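Local structure of phosphoglycerate dehydrogenase (3EVT) at residues A97-V102 against G149-A154; S91-D96 against R285-P290; L141-G146 against T183-A188; I195-P200 against H207-E212. The protein probably catalyses the NAD-dependent oxidation of 3-phospho-D-glycerate to 3-phosphohydroxypyruvate, the entry step of serine biosynthesis, as a member of the D-2-hydroxyacid dehydrogenase family. All blocks are in the same frame, centred on the assembly; numbering follows the deposited sequence.

Contact 1: residues A97-V102 against G149-A154; sequences AISESV and GQSLAA
V102 lies against the isobutyl end of L152, its CG1 methyl 3.7 Å from L152 CD2, and the two side chains cross at about a right angle. With CG anti to the backbone N (chi1 176°), L152 extends both its methyls to V102, and CD1 also comes near the carbonyl oxygen of S99. One turn earlier the contact is polar: S99 OG and S151 OG share a hydrogen bond of 2.9 Å, in which either hydroxyl could be the donor. S99 OG also bonds to A95 O in its own helix, so this buried hydroxyl has partners in both helices. The same oxygen lies 3.4 Å from L152 CB. Cutting L152 back to alanine is likely to open a gap beside V102 and leave the helices joined here mainly by the serine pair. The axes of the two short segments approach to 8.7 Å and cross at -53°, S99 and L152 having the nearest CA atoms. Helix 93-110 thereby rests on helix 147-158, the helix that follows the glycine-rich turn of the Rossmann-type domain, and V196 of strand 194-197 touches both V102 and L152, with L140 and I142 of strand 139-143 also touching L152.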
loop_
_atom_site.group_PDB
_atom_site.type_symbol
_atom_site.label_atom_id
_atom_site.label_comp_id
_atom_site.label_asym_id
_atom_site.label_seq_id
_atom_site.Cartn_x
_atom_site.Cartn_y
_atom_site.Cartn_z
ATOM N N ALA A 97 7.744 -8.907 1.585
ATOM C CA ALA A 97 8.459 -8.462 0.384
ATOM C C ALA A 97 7.767 -8.874 -0.907
ATOM O O ALA A 97 7.652 -8.084 -1.812
ATOM C CB ALA A 97 9.940 -8.943 0.364
ATOM N N ILE A 98 7.349 -10.128 -0.996
ATOM C CA ILE A 98 6.671 -10.624 -2.173
ATOM C C ILE A 98 5.349 -9.878 -2.391
ATOM O O ILE A 98 4.968 -9.556 -3.506
ATOM C CB ILE A 98 6.354 -12.107 -2.005
ATOM C CG1 ILE A 98 7.634 -12.931 -1.932
ATOM C CG2 ILE A 98 5.379 -12.558 -3.071
ATOM C CD1 ILE A 98 7.383 -14.439 -1.338
ATOM N N SER A 99 4.651 -9.565 -1.322
ATOM C CA SER A 99 3.453 -8.775 -1.492
ATOM C C SER A 99 3.735 -7.390 -2.060
ATOM O O SER A 99 2.986 -6.898 -2.943
ATOM C CB SER A 99 2.753 -8.624 -0.158
ATOM O OG SER A 99 2.192 -9.869 0.178
ATOM N N GLU A 100 4.771 -6.735 -1.535
ATOM C CA GLU A 100 5.222 -5.442 -2.094
ATOM C C GLU A 100 5.553 -5.507 -3.601
ATOM O O GLU A 100 5.202 -4.608 -4.360
ATOM C CB GLU A 100 6.435 -4.906 -1.313
ATOM C CG GLU A 100 6.058 -4.398 0.113
ATOM C CD GLU A 100 7.147 -3.507 0.681
ATOM O OE1 GLU A 100 7.985 -3.021 -0.147
ATOM O OE2 GLU A 100 7.141 -3.272 1.928
ATOM N N SER A 101 6.224 -6.571 -4.047
ATOM C CA SER A 101 6.413 -6.812 -5.499
ATOM C C SER A 101 5.136 -6.892 -6.289
ATOM O O SER A 101 5.061 -6.365 -7.398
ATOM C CB SER A 101 7.180 -8.100 -5.739
ATOM O OG SER A 101 8.502 -7.942 -5.223
ATOM N N VAL A 102 4.119 -7.559 -5.752
ATOM C CA VAL A 102 2.834 -7.588 -6.482
ATOM C C VAL A 102 2.214 -6.177 -6.534
ATOM O O VAL A 102 1.739 -5.719 -7.583
ATOM C CB VAL A 102 1.862 -8.595 -5.880
ATOM C CG1 VAL A 102 0.501 -8.551 -6.641
ATOM C CG2 VAL A 102 2.486 -10.002 -5.952
ATOM N N GLY A 149 -0.459 -15.312 0.255
ATOM C CA GLY A 149 -1.755 -14.851 -0.220
ATOM C C GLY A 149 -2.381 -13.913 0.810
ATOM O O GLY A 149 -2.997 -12.884 0.462
ATOM N N GLN A 150 -2.204 -14.251 2.085
ATOM C CA GLN A 150 -2.856 -13.527 3.166
ATOM C C GLN A 150 -2.193 -12.184 3.441
ATOM O O GLN A 150 -2.864 -11.196 3.789
ATOM C CB GLN A 150 -2.795 -14.374 4.441
ATOM C CG GLN A 150 -3.746 -15.593 4.442
ATOM C CD GLN A 150 -3.540 -16.459 5.667
ATOM O OE1 GLN A 150 -3.322 -15.952 6.761
ATOM N NE2 GLN A 150 -3.572 -17.774 5.477
ATOM N N SER A 151 -0.864 -12.142 3.303
ATOM C CA SER A 151 -0.169 -10.871 3.502
ATOM C C SER A 151 -0.402 -9.942 2.308
ATOM O O SER A 151 -0.578 -8.756 2.491
ATOM C CB SER A 151 1.304 -11.063 3.873
ATOM O OG SER A 151 2.114 -11.196 2.720
ATOM N N LEU A 152 -0.476 -10.493 1.098
ATOM C CA LEU A 152 -0.896 -9.690 -0.061
ATOM C C LEU A 152 -2.320 -9.142 0.125
ATOM O O LEU A 152 -2.554 -7.937 -0.061
ATOM C CB LEU A 152 -0.782 -10.468 -1.374
ATOM C CG LEU A 152 -1.294 -9.695 -2.614
ATOM C CD1 LEU A 152 -0.636 -8.298 -2.774
ATOM C CD2 LEU A 152 -1.145 -10.532 -3.922
ATOM N N ALA A 153 -3.263 -10.034 0.470
ATOM C CA ALA A 153 -4.633 -9.646 0.859
ATOM C C ALA A 153 -4.728 -8.503 1.886
ATOM O O ALA A 153 -5.553 -7.572 1.740
ATOM C CB ALA A 153 -5.402 -10.853 1.382
ATOM N N ALA A 154 -3.937 -8.596 2.954
ATOM C CA ALA A 154 -3.960 -7.559 3.991
ATOM C C ALA A 154 -3.566 -6.214 3.378
ATOM O O ALA A 154 -4.209 -5.199 3.641
ATOM C CB ALA A 154 -3.003 -7.913 5.169
#

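Contact 2: residues S91-D96 against R285-P290; sequences SGIHAD and RATVFP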
loop_
_atom_site.group_PDB
_atom_site.type_symbol
_atom_site.label_atom_id
_atom_site.label_comp_id
_atom_site.label_asym_id
_atom_site.label_seq_id
_atom_site.Cartn_x
_atom_site.Cartn_y
_atom_site.Cartn_z
ATOM N N SER A 91 7.825 -12.808 12.293
ATOM C CA SER A 91 7.210 -13.440 11.132
ATOM C C SER A 91 6.819 -12.508 9.988
ATOM O O SER A 91 6.835 -11.277 10.117
ATOM C CB SER A 91 6.023 -14.326 11.519
ATOM O OG SER A 91 5.133 -13.615 12.322
ATOM N N GLY A 92 6.510 -13.106 8.833
ATOM C CA GLY A 92 5.962 -12.355 7.703
ATOM C C GLY A 92 6.936 -11.623 6.798
ATOM O O GLY A 92 6.515 -10.943 5.836
ATOM N N ILE A 93 8.237 -11.749 7.079
ATOM C CA ILE A 93 9.226 -10.930 6.358
ATOM C C ILE A 93 9.290 -11.218 4.863
ATOM O O ILE A 93 9.163 -10.293 4.029
ATOM C CB ILE A 93 10.634 -11.036 6.940
ATOM C CG1 ILE A 93 10.631 -10.587 8.419
ATOM C CG2 ILE A 93 11.574 -10.157 6.057
ATOM C CD1 ILE A 93 11.986 -10.769 9.137
ATOM N N HIS A 94 9.478 -12.486 4.518
ATOM C CA HIS A 94 9.510 -12.908 3.114
ATOM C C HIS A 94 8.172 -12.617 2.473
ATOM O O HIS A 94 8.119 -12.022 1.438
ATOM C CB HIS A 94 9.775 -14.424 2.952
ATOM C CG HIS A 94 11.224 -14.801 2.942
ATOM N ND1 HIS A 94 11.830 -15.511 3.977
ATOM C CD2 HIS A 94 12.194 -14.585 2.017
ATOM C CE1 HIS A 94 13.110 -15.702 3.692
ATOM N NE2 HIS A 94 13.360 -15.137 2.516
ATOM N N ALA A 95 7.095 -13.069 3.093
ATOM C CA ALA A 95 5.744 -12.805 2.561
ATOM C C ALA A 95 5.443 -11.311 2.356
ATOM O O ALA A 95 4.853 -10.965 1.375
ATOM C CB ALA A 95 4.684 -13.446 3.429
ATOM N N ASP A 96 5.840 -10.435 3.284
ATOM C CA ASP A 96 5.785 -8.970 3.078
ATOM C C ASP A 96 6.509 -8.463 1.830
ATOM O O ASP A 96 5.941 -7.644 1.099
ATOM C CB ASP A 96 6.357 -8.207 4.291
ATOM C CG ASP A 96 5.248 -7.604 5.207
ATOM O OD1 ASP A 96 4.311 -8.367 5.624
ATOM O OD2 ASP A 96 5.327 -6.365 5.531
ATOM N N ARG A 285 20.039 -9.410 9.879
ATOM C CA ARG A 285 20.295 -8.164 10.576
ATOM C C ARG A 285 19.486 -7.002 9.951
ATOM O O ARG A 285 18.952 -6.164 10.667
ATOM C CB ARG A 285 21.805 -7.873 10.697
ATOM C CG ARG A 285 22.468 -8.651 11.839
ATOM C CD ARG A 285 23.604 -7.848 12.453
ATOM N NE ARG A 285 24.572 -8.704 13.145
ATOM C CZ ARG A 285 25.795 -8.327 13.543
ATOM N NH1 ARG A 285 26.241 -7.085 13.325
ATOM N NH2 ARG A 285 26.585 -9.204 14.177
ATOM N N ALA A 286 19.315 -6.997 8.639
ATOM C CA ALA A 286 18.660 -5.870 7.993
ATOM C C ALA A 286 17.130 -5.905 7.974
ATOM O O ALA A 286 16.498 -4.939 7.550
ATOM C CB ALA A 286 19.166 -5.721 6.538
ATOM N N THR A 287 16.524 -7.024 8.341
ATOM C CA THR A 287 15.081 -7.150 8.156
ATOM C C THR A 287 14.439 -7.202 9.515
ATOM O O THR A 287 13.312 -6.756 9.729
ATOM C CB THR A 287 14.693 -8.461 7.393
ATOM O OG1 THR A 287 15.313 -9.604 8.003
ATOM C CG2 THR A 287 15.063 -8.375 5.921
ATOM N N VAL A 288 15.180 -7.778 10.438
ATOM C CA VAL A 288 14.684 -7.932 11.763
ATOM C C VAL A 288 14.722 -6.589 12.563
ATOM O O VAL A 288 13.821 -6.304 13.344
ATOM C CB VAL A 288 15.510 -8.982 12.460
ATOM C CG1 VAL A 288 15.235 -8.941 13.941
ATOM C CG2 VAL A 288 15.187 -10.359 11.840
ATOM N N PHE A 289 15.746 -5.772 12.346
ATOM C CA PHE A 289 15.891 -4.540 13.131
ATOM C C PHE A 289 14.745 -3.532 12.957
ATOM O O PHE A 289 14.248 -3.015 13.957
ATOM C CB PHE A 289 17.234 -3.842 12.897
ATOM C CG PHE A 289 17.401 -2.588 13.742
ATOM C CD1 PHE A 289 17.655 -2.687 15.116
ATOM C CD2 PHE A 289 17.256 -1.323 13.178
ATOM C CE1 PHE A 289 17.793 -1.529 15.937
ATOM C CE2 PHE A 289 17.381 -0.136 13.994
ATOM C CZ PHE A 289 17.642 -0.246 15.370
ATOM N N PRO A 290 14.304 -3.261 11.699
ATOM C CA PRO A 290 13.149 -2.349 11.516
ATOM C C PRO A 290 11.887 -2.816 12.258
ATOM O O PRO A 290 11.068 -1.967 12.661
ATOM C CB PRO A 290 12.892 -2.407 10.014
ATOM C CG PRO A 290 14.213 -2.755 9.399
ATOM C CD PRO A 290 14.876 -3.691 10.404
#
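I93 and T287 join the first turn of helix 93-110 to helix 284-302, the two long helices that link the two parallel-sheet domains of this dehydrogenase fold. The tight part is small and lies around T287: I93 CD1 is 3.7 Å from T287 OG1, and I93 CG2 is 3.8 Å from T287 CB. The CG2 branch, anti to the backbone N, meets the threonine CB and CG2, while CG1, beside that nitrogen (chi1 -59°), carries CD1 to the hydroxyl. No hydrogen bond crosses the contact; T287 OG1 is bonded instead to F284 O, one turn back in its own helix, and meets I93 CD1 at van der Waals distance. Were the isoleucine replaced by alanine, T287 would probably lose the methyls that pack on it here, and a gap would open between the helices. The contact is looser toward V288, whose own packing is on I68, T90 and Y45, and solvent is not far off, since I93 and T287 are both partly exposed. Just before I93, G92 occupies the N-cap position with a positive phi of 83°, and its carbonyl oxygen accepts the first helical bond, from D96 N. At the looser end, I93 CD1 stands 4.2 Å from V288 CG2.

Contact 3: residues L141-G146 against T183-A188; sequences LIYGTG and TATADA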
loop_
_atom_site.group_PDB
_atom_site.type_symbol
_atom_site.label_atom_id
_atom_site.label_comp_id
_atom_site.label_asym_id
_atom_site.label_seq_id
_atom_site.Cartn_x
_atom_site.Cartn_y
_atom_site.Cartn_z
ATOM N N LEU A 141 -8.154 -10.987 -7.419
ATOM C CA LEU A 141 -8.327 -12.414 -7.241
ATOM C C LEU A 141 -6.965 -13.115 -7.028
ATOM O O LEU A 141 -6.089 -13.113 -7.913
ATOM C CB LEU A 141 -9.064 -12.974 -8.485
ATOM C CG LEU A 141 -9.246 -14.518 -8.476
ATOM C CD1 LEU A 141 -10.062 -15.006 -7.247
ATOM C CD2 LEU A 141 -9.912 -14.934 -9.784
ATOM N N ILE A 142 -6.767 -13.722 -5.862
ATOM C CA ILE A 142 -5.496 -14.450 -5.573
ATOM C C ILE A 142 -5.733 -15.963 -5.405
ATOM O O ILE A 142 -6.563 -16.377 -4.618
ATOM C CB ILE A 142 -4.812 -13.949 -4.253
ATOM C CG1 ILE A 142 -4.769 -12.402 -4.187
ATOM C CG2 ILE A 142 -3.397 -14.611 -4.029
ATOM C CD1 ILE A 142 -4.447 -11.841 -2.721
ATOM N N TYR A 143 -4.984 -16.752 -6.167
ATOM C CA TYR A 143 -4.931 -18.196 -6.064
ATOM C C TYR A 143 -3.833 -18.578 -5.092
ATOM O O TYR A 143 -2.632 -18.353 -5.368
ATOM C CB TYR A 143 -4.618 -18.819 -7.452
ATOM C CG TYR A 143 -5.768 -18.794 -8.462
ATOM C CD1 TYR A 143 -6.442 -19.981 -8.808
ATOM C CD2 TYR A 143 -6.154 -17.600 -9.098
ATOM C CE1 TYR A 143 -7.461 -19.980 -9.741
ATOM C CE2 TYR A 143 -7.182 -17.580 -10.026
ATOM C CZ TYR A 143 -7.836 -18.794 -10.340
ATOM O OH TYR A 143 -8.882 -18.811 -11.245
ATOM N N GLY A 144 -4.237 -19.155 -3.961
ATOM C CA GLY A 144 -3.295 -19.437 -2.895
ATOM C C GLY A 144 -3.597 -18.557 -1.708
ATOM O O GLY A 144 -3.317 -17.340 -1.732
ATOM N N THR A 145 -4.155 -19.139 -0.658
ATOM C CA THR A 145 -4.514 -18.359 0.525
ATOM C C THR A 145 -3.610 -18.748 1.723
ATOM O O THR A 145 -3.989 -18.586 2.900
ATOM C CB THR A 145 -6.039 -18.464 0.853
ATOM O OG1 THR A 145 -6.380 -19.819 1.187
ATOM C CG2 THR A 145 -6.888 -18.025 -0.343
ATOM N N GLY A 146 -2.414 -19.250 1.412
ATOM C CA GLY A 146 -1.381 -19.461 2.437
ATOM C C GLY A 146 -0.853 -18.128 2.974
ATOM O O GLY A 146 -1.472 -17.065 2.764
ATOM N N THR A 183 -13.051 -25.086 -7.956
ATOM C CA THR A 183 -14.088 -25.540 -8.879
ATOM C C THR A 183 -15.106 -24.442 -9.001
ATOM O O THR A 183 -15.994 -24.500 -9.856
ATOM C CB THR A 183 -14.734 -26.894 -8.407
ATOM O OG1 THR A 183 -15.147 -26.797 -7.031
ATOM C CG2 THR A 183 -13.695 -28.027 -8.496
ATOM N N ALA A 184 -14.952 -23.420 -8.163
ATOM C CA ALA A 184 -15.995 -22.373 -8.014
ATOM C C ALA A 184 -15.555 -20.952 -8.414
ATOM O O ALA A 184 -15.973 -19.975 -7.789
ATOM C CB ALA A 184 -16.556 -22.392 -6.544
ATOM N N THR A 185 -14.737 -20.830 -9.458
ATOM C CA THR A 185 -14.038 -19.552 -9.763
ATOM C C THR A 185 -14.563 -18.712 -10.913
ATOM O O THR A 185 -14.064 -17.592 -11.144
ATOM C CB THR A 185 -12.500 -19.732 -10.085
ATOM O OG1 THR A 185 -12.316 -20.656 -11.168
ATOM C CG2 THR A 185 -11.729 -20.220 -8.875
ATOM N N ALA A 186 -15.533 -19.244 -11.661
ATOM C CA ALA A 186 -16.044 -18.553 -12.836
ATOM C C ALA A 186 -16.506 -17.128 -12.532
ATOM O O ALA A 186 -16.283 -16.236 -13.328
ATOM C CB ALA A 186 -17.152 -19.340 -13.502
ATOM N N ASP A 187 -17.186 -16.905 -11.412
ATOM C CA ASP A 187 -17.720 -15.570 -11.150
ATOM C C ASP A 187 -16.624 -14.547 -10.812
ATOM O O ASP A 187 -16.650 -13.408 -11.289
ATOM C CB ASP A 187 -18.744 -15.624 -10.047
ATOM C CG ASP A 187 -20.046 -16.253 -10.513
ATOM O OD1 ASP A 187 -20.524 -15.892 -11.620
ATOM O OD2 ASP A 187 -20.601 -17.077 -9.774
ATOM N N ALA A 188 -15.682 -14.976 -9.981
ATOM C CA ALA A 188 -14.548 -14.183 -9.557
ATOM C C ALA A 188 -13.686 -13.815 -10.737
ATOM O O ALA A 188 -13.256 -12.658 -10.863
ATOM C CB ALA A 188 -13.759 -14.940 -8.552
HETATM O O HOH W 1 -9.955 -21.133 -11.956
#
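L141 meets A188 near the middle of strand 139-143, and both its methyl groups rest on the alanine: CD1 is 3.9 Å and CD2 4.0 Å from A188 CB. The leucine CG is anti to its own nitrogen (chi1 176°), a setting that carries the forked end across to the first turn of helix 186-191. Here too the backbones come nearest, with 6.9 Å between L141 CA and A188 CA. The side chain of I142 turns to the other side of the sheet, where it packs on V163. The end of Y143 comes round to T185, bringing the hydroxyl to the threonine, and the two side chains cross at about a right angle. Y143 OH and T185 OG1 are 3.9 Å apart and do not bond directly. A water lies in the plane of the tyrosine ring, at its edge, 2.7 Å from Y143 OH and unusually close to T185 OG1, so one solvent molecule appears to link the end of the strand to the residue just before the helix. Beyond Y143 the chain leaves the strand through G144, whose backbone angles (phi 112°, psi 107°) would press a CB against the preceding carbonyl oxygen. T145 and then G146, at the N-cap of helix 147-158, complete the turn, a sequence consistent with the dinucleotide-binding GxGxxG loop of Rossmann folds. Strand 139-143 lies between strands 162-167 and 194-197 in the parallel sheet, and helix 186-191 packs over it with L189 touching both L141 and Y143.

Contact 4: residues I195-P200 against H207-E212; sequences IVNALP and HLFSTE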
loop_
_atom_site.group_PDB
_atom_site.type_symbol
_atom_site.label_atom_id
_atom_site.label_comp_id
_atom_site.label_asym_id
_atom_site.label_seq_id
_atom_site.Cartn_x
_atom_site.Cartn_y
_atom_site.Cartn_z
ATOM N N ILE A 195 -5.462 -10.700 -11.413
ATOM C CA ILE A 195 -5.368 -12.098 -11.037
ATOM C C ILE A 195 -3.919 -12.422 -10.677
ATOM O O ILE A 195 -3.018 -12.223 -11.457
ATOM C CB ILE A 195 -5.805 -13.018 -12.179
ATOM C CG1 ILE A 195 -7.280 -12.731 -12.548
ATOM C CG2 ILE A 195 -5.502 -14.476 -11.809
ATOM C CD1 ILE A 195 -7.791 -13.379 -13.864
ATOM N N VAL A 196 -3.725 -12.908 -9.467
ATOM C CA VAL A 196 -2.424 -13.218 -8.974
ATOM C C VAL A 196 -2.315 -14.724 -8.736
ATOM O O VAL A 196 -3.101 -15.309 -8.006
ATOM C CB VAL A 196 -2.089 -12.370 -7.686
ATOM C CG1 VAL A 196 -0.726 -12.805 -7.060
ATOM C CG2 VAL A 196 -2.083 -10.800 -8.065
ATOM N N ASN A 197 -1.334 -15.348 -9.381
ATOM C CA ASN A 197 -0.995 -16.716 -9.034
ATOM C C ASN A 197 0.082 -16.767 -7.968
ATOM O O ASN A 197 1.159 -16.301 -8.208
ATOM C CB ASN A 197 -0.466 -17.504 -10.224
ATOM C CG ASN A 197 -0.110 -18.922 -9.812
ATOM O OD1 ASN A 197 -0.881 -19.528 -9.085
ATOM N ND2 ASN A 197 1.081 -19.406 -10.158
ATOM N N ALA A 198 -0.220 -17.354 -6.808
ATOM C CA ALA A 198 0.780 -17.608 -5.790
ATOM C C ALA A 198 0.737 -19.092 -5.374
ATOM O O ALA A 198 1.060 -19.442 -4.247
ATOM C CB ALA A 198 0.520 -16.687 -4.550
ATOM N N LEU A 199 0.299 -19.985 -6.252
ATOM C CA LEU A 199 0.204 -21.413 -5.892
ATOM C C LEU A 199 1.521 -22.169 -5.982
ATOM O O LEU A 199 2.443 -21.777 -6.738
ATOM C CB LEU A 199 -0.752 -22.119 -6.827
ATOM C CG LEU A 199 -2.180 -21.659 -6.749
ATOM C CD1 LEU A 199 -2.918 -22.106 -8.035
ATOM C CD2 LEU A 199 -2.832 -22.193 -5.503
ATOM N N PRO A 200 1.588 -23.306 -5.263
ATOM C CA PRO A 200 2.640 -24.262 -5.528
ATOM C C PRO A 200 2.319 -25.036 -6.818
ATOM O O PRO A 200 1.124 -25.155 -7.227
ATOM C CB PRO A 200 2.555 -25.198 -4.316
ATOM C CG PRO A 200 1.086 -25.298 -4.083
ATOM C CD PRO A 200 0.593 -23.853 -4.308
ATOM N N HIS A 207 -0.258 -25.489 -16.169
ATOM C CA HIS A 207 -1.017 -24.768 -17.196
ATOM C C HIS A 207 -2.458 -24.443 -16.761
ATOM O O HIS A 207 -3.396 -24.476 -17.564
ATOM C CB HIS A 207 -0.970 -25.516 -18.538
ATOM C CG HIS A 207 0.362 -25.419 -19.229
ATOM N ND1 HIS A 207 0.529 -25.659 -20.575
ATOM C CD2 HIS A 207 1.587 -25.064 -18.758
ATOM C CE1 HIS A 207 1.797 -25.480 -20.903
ATOM N NE2 HIS A 207 2.463 -25.123 -19.818
ATOM N N LEU A 208 -2.624 -24.159 -15.472
ATOM C CA LEU A 208 -3.911 -23.731 -14.930
ATOM C C LEU A 208 -4.294 -22.395 -15.567
ATOM O O LEU A 208 -5.443 -22.165 -15.951
ATOM C CB LEU A 208 -3.811 -23.596 -13.404
ATOM C CG LEU A 208 -5.096 -23.029 -12.812
ATOM C CD1 LEU A 208 -6.215 -23.842 -13.344
ATOM C CD2 LEU A 208 -5.081 -23.033 -11.310
ATOM N N PHE A 209 -3.299 -21.523 -15.733
ATOM C CA PHE A 209 -3.500 -20.259 -16.444
ATOM C C PHE A 209 -3.320 -20.427 -17.949
ATOM O O PHE A 209 -2.231 -20.318 -18.516
ATOM C CB PHE A 209 -2.664 -19.143 -15.777
ATOM C CG PHE A 209 -2.979 -19.015 -14.308
ATOM C CD1 PHE A 209 -4.004 -18.175 -13.867
ATOM C CD2 PHE A 209 -2.314 -19.805 -13.365
ATOM C CE1 PHE A 209 -4.356 -18.097 -12.494
ATOM C CE2 PHE A 209 -2.658 -19.749 -12.015
ATOM C CZ PHE A 209 -3.696 -18.876 -11.571
ATOM N N SER A 210 -4.433 -20.709 -18.605
ATOM C CA SER A 210 -4.386 -21.039 -20.007
ATOM C C SER A 210 -5.710 -20.667 -20.675
ATOM O O SER A 210 -6.525 -19.909 -20.099
ATOM C CB SER A 210 -4.080 -22.540 -20.155
ATOM O OG SER A 210 -3.611 -22.843 -21.454
ATOM N N THR A 211 -5.925 -21.179 -21.893
ATOM C CA THR A 211 -7.057 -20.735 -22.721
ATOM C C THR A 211 -8.401 -20.702 -22.010
ATOM O O THR A 211 -9.081 -19.671 -22.047
ATOM C CB THR A 211 -7.166 -21.470 -24.137
ATOM O OG1 THR A 211 -6.243 -20.880 -25.063
ATOM C CG2 THR A 211 -8.560 -21.292 -24.732
ATOM N N GLU A 212 -8.823 -21.803 -21.380
ATOM C CA GLU A 212 -10.164 -21.801 -20.774
ATOM C C GLU A 212 -10.311 -20.696 -19.730
ATOM O O GLU A 212 -11.282 -19.911 -19.773
ATOM C CB GLU A 212 -10.490 -23.156 -20.145
#
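The F209 ring abuts the side chain of N197, an unusual pairing of an aromatic ring with a buried carboxamide: N197 OD1 lies 3.4 Å from F209 CE2, and N197 CB is 3.6 Å from the same carbon. N197 CG stands anti to the backbone N (chi1 179°), which extends the amide to the ring. The amide and ring planes are inclined by 48°, and the oxygen approaches obliquely. The amide is held at both ends. OD1 accepts a hydrogen bond of 3.1 Å from L199 N, forming an Asx turn as the chain leaves the strand; the N-H points almost straight at the oxygen (164°) but reaches it from above the carbonyl plane. ND2 bonds to OD1 of N225 on the adjacent strand. These two bonds probably fix the rotation of the amide and hold it against the phenylalanine. At F209 CE1 the CG2 methyl of I195 approaches, also obliquely, at 3.9 Å. The isoleucine and asparagine, two residues apart on the strand, therefore meet the ring together. L208 CG lies over one face of the F209 ring, offset toward the rim, and L208 CD2 touches L199 CD1 at 4.0 Å, where the two leucines cross at about a right angle. Y143 also meets the F209 ring in an edge-to-face stack. The contact packs the 207-212 connection against the C-terminal end of strand 194-197, within the beta-alpha-beta unit completed by helix 211-215 and strand 222-225; L223 of that last strand touches both I195 and F209.

From the N terminus, the first segment to take part is 91-96, at the start of helix 93-110. Its partner, 285-290, comes almost two hundred residues later, so contact 2 closes the longest loop and encloses the other three. Contact 1 joins the next turns of the same helix to helix 147-158. Its loop crosses that of contact 3, because 141-146 lies between the two segments of contact 1 and pairs with 183-188 beyond them. Contact 4 follows in series and closes a short local loop. Contacts 3 and 4 meet through neighbouring strands 139-143 and 194-197, contact 1 packs a helix pair against that sheet, and contact 2 touches contact 1 where A95 meets S151.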